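Local coordinates for recombination protein uvsY (Enterobacteria phage T4, PDB 4ZWS), which promotes assembly of the UvsX recombinase on single-stranded DNA and helps it displace bound gp32, supporting phage DNA synthesis, at residues M1-D13 and L31-K43. Numbering follows the deposited sequence.
Sequences MRLEDLQEELKKD and LYSKWLNKHSSIK
Trp-35 is the knob that helix 31-43 drives into helix 3-13, filling a hole made by Leu-6, Glu-9, Leu-10 and Asp-13. At their closest the axes are 12.2 Å apart and run nearly antiparallel, at 167°, so a residue as long and flat as tryptophan suits the gap. Leu-10 CD1 lies over one face of the indole and Lys-38 CD over the other, both nearer its margin than its centre, while Leu-6 CD2 meets Trp-35 CZ3 at 3.9 Å. The ring's one polar atom is satisfied at its edge: Trp-35 NE1 donates in plane to the anti lone pair of Asp-13 OD2 (3.0 Å, 156°), which, with the two covered faces, would hold the indole in its rotation.

The more solvent-accessible flank is held by charge. Lys-34 folds its chain back (chi3 -65°) and brings NZ between Glu-9 OE1 (2.7 Å) and Asp-13 OD2, bridging both acids. Glu-9, fully extended with CG anti to the backbone N, also accepts at OE1 from Lys-38 NZ at 3.0 Å; the two ammonium groups reach OE1 from the same face of its carboxylate. Beyond Leu-6 the packing thins to the exposed Met-1, whose unbranched, extended thioether chain lays SD against Ile-42 CD1 (3.8 Å).

Helix 91-135 backs Trp-35 through Ile-117, and Leu-10 packs on Leu-36 of a second subunit: antiparallel helical-bundle packing within the heptameric alpha barrel of UvsY.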
# COMPACT_ATOMS: atom_id res chain seq x y z
N MET A 1 18.91 26.20 4.79
CA MET A 1 17.52 26.48 5.13
C MET A 1 17.23 26.11 6.57
O MET A 1 17.71 25.10 7.07
CB MET A 1 16.59 25.68 4.22
CG MET A 1 16.83 25.90 2.76
SD MET A 1 15.64 25.00 1.80
CE MET A 1 16.19 25.41 0.14
N ARG A 2 16.39 26.91 7.23
CA ARG A 2 15.89 26.56 8.55
C ARG A 2 14.42 26.15 8.46
O ARG A 2 13.62 26.80 7.77
CB ARG A 2 16.08 27.72 9.55
CG ARG A 2 17.48 27.79 10.10
CD ARG A 2 17.77 29.04 10.91
NE ARG A 2 17.60 30.27 10.15
CZ ARG A 2 18.11 31.44 10.51
NH1 ARG A 2 18.84 31.53 11.61
NH2 ARG A 2 17.89 32.52 9.76
N LEU A 3 14.07 25.07 9.15
CA LEU A 3 12.70 24.58 9.11
C LEU A 3 11.70 25.67 9.47
O LEU A 3 10.67 25.84 8.81
CB LEU A 3 12.53 23.39 10.06
CG LEU A 3 11.08 22.91 10.18
CD1 LEU A 3 10.55 22.51 8.82
CD2 LEU A 3 10.99 21.76 11.16
N GLU A 4 12.00 26.43 10.51
CA GLU A 4 11.08 27.44 10.99
C GLU A 4 10.89 28.54 9.94
O GLU A 4 9.80 29.11 9.84
CB GLU A 4 11.57 28.02 12.31
CG GLU A 4 11.51 27.01 13.45
CD GLU A 4 12.59 25.93 13.36
OE1 GLU A 4 13.53 26.08 12.54
OE2 GLU A 4 12.48 24.91 14.09
N ASP A 5 11.91 28.82 9.14
CA ASP A 5 11.78 29.79 8.07
C ASP A 5 10.78 29.31 7.03
O ASP A 5 9.93 30.09 6.57
CB ASP A 5 13.12 30.07 7.39
CG ASP A 5 14.08 30.84 8.28
OD1 ASP A 5 15.31 30.68 8.10
OD2 ASP A 5 13.62 31.63 9.14
N LEU A 6 10.88 28.04 6.66
CA LEU A 6 9.95 27.44 5.71
C LEU A 6 8.52 27.44 6.23
O LEU A 6 7.58 27.78 5.51
CB LEU A 6 10.37 26.01 5.37
CG LEU A 6 11.70 25.90 4.61
CD1 LEU A 6 12.01 24.45 4.27
CD2 LEU A 6 11.60 26.71 3.35
N GLN A 7 8.36 27.10 7.51
CA GLN A 7 7.05 27.10 8.13
C GLN A 7 6.42 28.48 8.01
O GLN A 7 5.26 28.61 7.61
CB GLN A 7 7.15 26.69 9.59
CG GLN A 7 7.58 25.27 9.73
CD GLN A 7 7.67 24.82 11.17
OE1 GLN A 7 7.72 25.65 12.09
NE2 GLN A 7 7.71 23.50 11.38
N GLU A 8 7.21 29.49 8.33
CA GLU A 8 6.74 30.85 8.27
C GLU A 8 6.45 31.28 6.84
O GLU A 8 5.45 31.94 6.56
CB GLU A 8 7.76 31.78 8.94
CG GLU A 8 7.11 32.99 9.56
CD GLU A 8 5.97 32.62 10.50
OE1 GLU A 8 6.10 31.63 11.26
OE2 GLU A 8 4.92 33.31 10.43
N GLU A 9 7.32 30.86 5.92
CA GLU A 9 7.15 31.22 4.52
C GLU A 9 5.86 30.64 3.91
O GLU A 9 5.13 31.34 3.21
CB GLU A 9 8.35 30.78 3.70
CG GLU A 9 8.28 31.27 2.27
CD GLU A 9 9.53 30.95 1.47
OE1 GLU A 9 9.55 31.27 0.27
OE2 GLU A 9 10.48 30.37 2.04
N LEU A 10 5.60 29.35 4.15
CA LEU A 10 4.39 28.72 3.64
C LEU A 10 3.13 29.36 4.21
O LEU A 10 2.15 29.58 3.49
CB LEU A 10 4.37 27.23 3.95
CG LEU A 10 3.17 26.48 3.37
CD1 LEU A 10 3.19 26.51 1.85
CD2 LEU A 10 3.09 25.06 3.88
N LYS A 11 3.18 29.67 5.51
CA LYS A 11 2.03 30.26 6.19
C LYS A 11 1.63 31.56 5.54
O LYS A 11 0.46 31.83 5.33
CB LYS A 11 2.35 30.50 7.67
CG LYS A 11 1.19 31.05 8.47
CD LYS A 11 1.68 31.63 9.78
CE LYS A 11 0.61 31.61 10.83
NZ LYS A 11 1.10 32.23 12.10
N LYS A 12 2.64 32.35 5.18
CA LYS A 12 2.41 33.60 4.49
C LYS A 12 1.87 33.32 3.08
O LYS A 12 0.93 33.98 2.64
CB LYS A 12 3.71 34.41 4.49
CG LYS A 12 3.70 35.71 3.71
CD LYS A 12 5.08 36.37 3.77
CE LYS A 12 6.23 35.43 3.33
NZ LYS A 12 6.17 34.89 1.93
N ASP A 13 2.43 32.32 2.40
CA ASP A 13 2.10 32.02 1.01
C ASP A 13 0.67 31.55 0.76
O ASP A 13 0.07 31.89 -0.26
CB ASP A 13 3.04 30.94 0.47
CG ASP A 13 4.41 31.47 0.07
OD1 ASP A 13 4.58 32.71 -0.01
OD2 ASP A 13 5.32 30.63 -0.12
N LEU A 31 3.69 29.93 -7.00
CA LEU A 31 4.02 29.38 -5.69
C LEU A 31 4.42 27.92 -5.77
O LEU A 31 5.40 27.50 -5.14
CB LEU A 31 2.85 29.51 -4.73
CG LEU A 31 2.51 30.91 -4.23
CD1 LEU A 31 1.27 30.84 -3.36
CD2 LEU A 31 3.67 31.43 -3.42
N TYR A 32 3.69 27.15 -6.57
CA TYR A 32 4.00 25.74 -6.70
C TYR A 32 5.39 25.60 -7.28
O TYR A 32 6.24 24.88 -6.74
CB TYR A 32 2.98 25.07 -7.61
CG TYR A 32 3.01 23.56 -7.56
CD1 TYR A 32 3.75 22.85 -8.50
CD2 TYR A 32 2.36 22.85 -6.56
CE1 TYR A 32 3.81 21.49 -8.47
CE2 TYR A 32 2.40 21.47 -6.53
CZ TYR A 32 3.14 20.80 -7.49
OH TYR A 32 3.22 19.42 -7.50
N SER A 33 5.64 26.35 -8.34
CA SER A 33 6.95 26.40 -8.97
C SER A 33 8.05 26.75 -7.95
O SER A 33 9.10 26.11 -7.92
CB SER A 33 6.91 27.37 -10.14
OG SER A 33 8.20 27.62 -10.61
N LYS A 34 7.80 27.75 -7.11
CA LYS A 34 8.77 28.20 -6.11
C LYS A 34 9.15 27.07 -5.16
O LYS A 34 10.33 26.83 -4.90
CB LYS A 34 8.22 29.36 -5.28
CG LYS A 34 9.30 30.10 -4.51
CD LYS A 34 8.94 30.29 -3.06
CE LYS A 34 7.75 31.18 -2.86
NZ LYS A 34 7.39 31.18 -1.42
N TRP A 35 8.14 26.38 -4.64
CA TRP A 35 8.36 25.30 -3.68
C TRP A 35 8.88 24.05 -4.38
O TRP A 35 9.59 23.25 -3.78
CB TRP A 35 7.08 25.00 -2.90
CG TRP A 35 6.80 26.03 -1.84
CD1 TRP A 35 6.03 27.14 -1.96
CD2 TRP A 35 7.30 26.03 -0.50
NE1 TRP A 35 6.02 27.84 -0.78
CE2 TRP A 35 6.79 27.17 0.13
CE3 TRP A 35 8.13 25.17 0.23
CZ2 TRP A 35 7.08 27.49 1.46
CZ3 TRP A 35 8.42 25.49 1.55
CH2 TRP A 35 7.89 26.64 2.15
N LEU A 36 8.55 23.89 -5.66
CA LEU A 36 9.12 22.79 -6.41
C LEU A 36 10.63 22.96 -6.49
O LEU A 36 11.37 21.99 -6.33
CB LEU A 36 8.50 22.73 -7.80
CG LEU A 36 8.81 21.49 -8.63
CD1 LEU A 36 8.51 20.22 -7.86
CD2 LEU A 36 7.98 21.54 -9.88
N ASN A 37 11.08 24.20 -6.64
CA ASN A 37 12.51 24.52 -6.64
C ASN A 37 13.21 24.31 -5.31
O ASN A 37 14.33 23.82 -5.27
CB ASN A 37 12.73 25.95 -7.12
CG ASN A 37 12.45 26.09 -8.58
OD1 ASN A 37 12.41 25.09 -9.29
ND2 ASN A 37 12.21 27.32 -9.04
N LYS A 38 12.55 24.70 -4.21
CA LYS A 38 13.10 24.43 -2.89
C LYS A 38 13.37 22.94 -2.77
O LYS A 38 14.48 22.53 -2.45
CB LYS A 38 12.14 24.88 -1.79
CG LYS A 38 12.10 26.37 -1.55
CD LYS A 38 11.05 26.72 -0.51
CE LYS A 38 11.28 28.09 0.10
NZ LYS A 38 11.32 29.20 -0.90
N HIS A 39 12.35 22.15 -3.08
CA HIS A 39 12.37 20.69 -3.00
C HIS A 39 13.53 20.13 -3.83
O HIS A 39 14.29 19.28 -3.39
CB HIS A 39 11.02 20.16 -3.47
CG HIS A 39 10.83 18.68 -3.34
ND1 HIS A 39 11.23 17.78 -4.31
CD2 HIS A 39 10.25 17.94 -2.37
CE1 HIS A 39 10.92 16.56 -3.93
NE2 HIS A 39 10.32 16.62 -2.76
N SER A 40 13.67 20.66 -5.03
CA SER A 40 14.70 20.24 -5.96
C SER A 40 16.09 20.54 -5.38
O SER A 40 17.01 19.72 -5.48
CB SER A 40 14.49 20.94 -7.29
OG SER A 40 15.31 20.38 -8.28
N SER A 41 16.24 21.73 -4.80
CA SER A 41 17.51 22.13 -4.18
C SER A 41 17.88 21.27 -2.99
O SER A 41 19.04 20.91 -2.82
CB SER A 41 17.43 23.58 -3.70
OG SER A 41 17.53 24.47 -4.78
N ILE A 42 16.89 20.94 -2.19
CA ILE A 42 17.09 20.13 -1.01
C ILE A 42 17.59 18.74 -1.42
O ILE A 42 18.51 18.22 -0.81
CB ILE A 42 15.81 20.07 -0.16
CG1 ILE A 42 15.53 21.47 0.40
CG2 ILE A 42 15.92 19.04 0.95
CD1 ILE A 42 14.15 21.63 1.04
N LYS A 43 17.01 18.15 -2.47
CA LYS A 43 17.54 16.87 -2.94
C LYS A 43 19.02 16.98 -3.32
O LYS A 43 19.81 16.09 -3.00
CB LYS A 43 16.75 16.32 -4.14
CG LYS A 43 15.45 15.61 -3.80
CD LYS A 43 14.76 15.05 -5.06
CE LYS A 43 14.42 16.13 -6.07
NZ LYS A 43 14.01 15.57 -7.40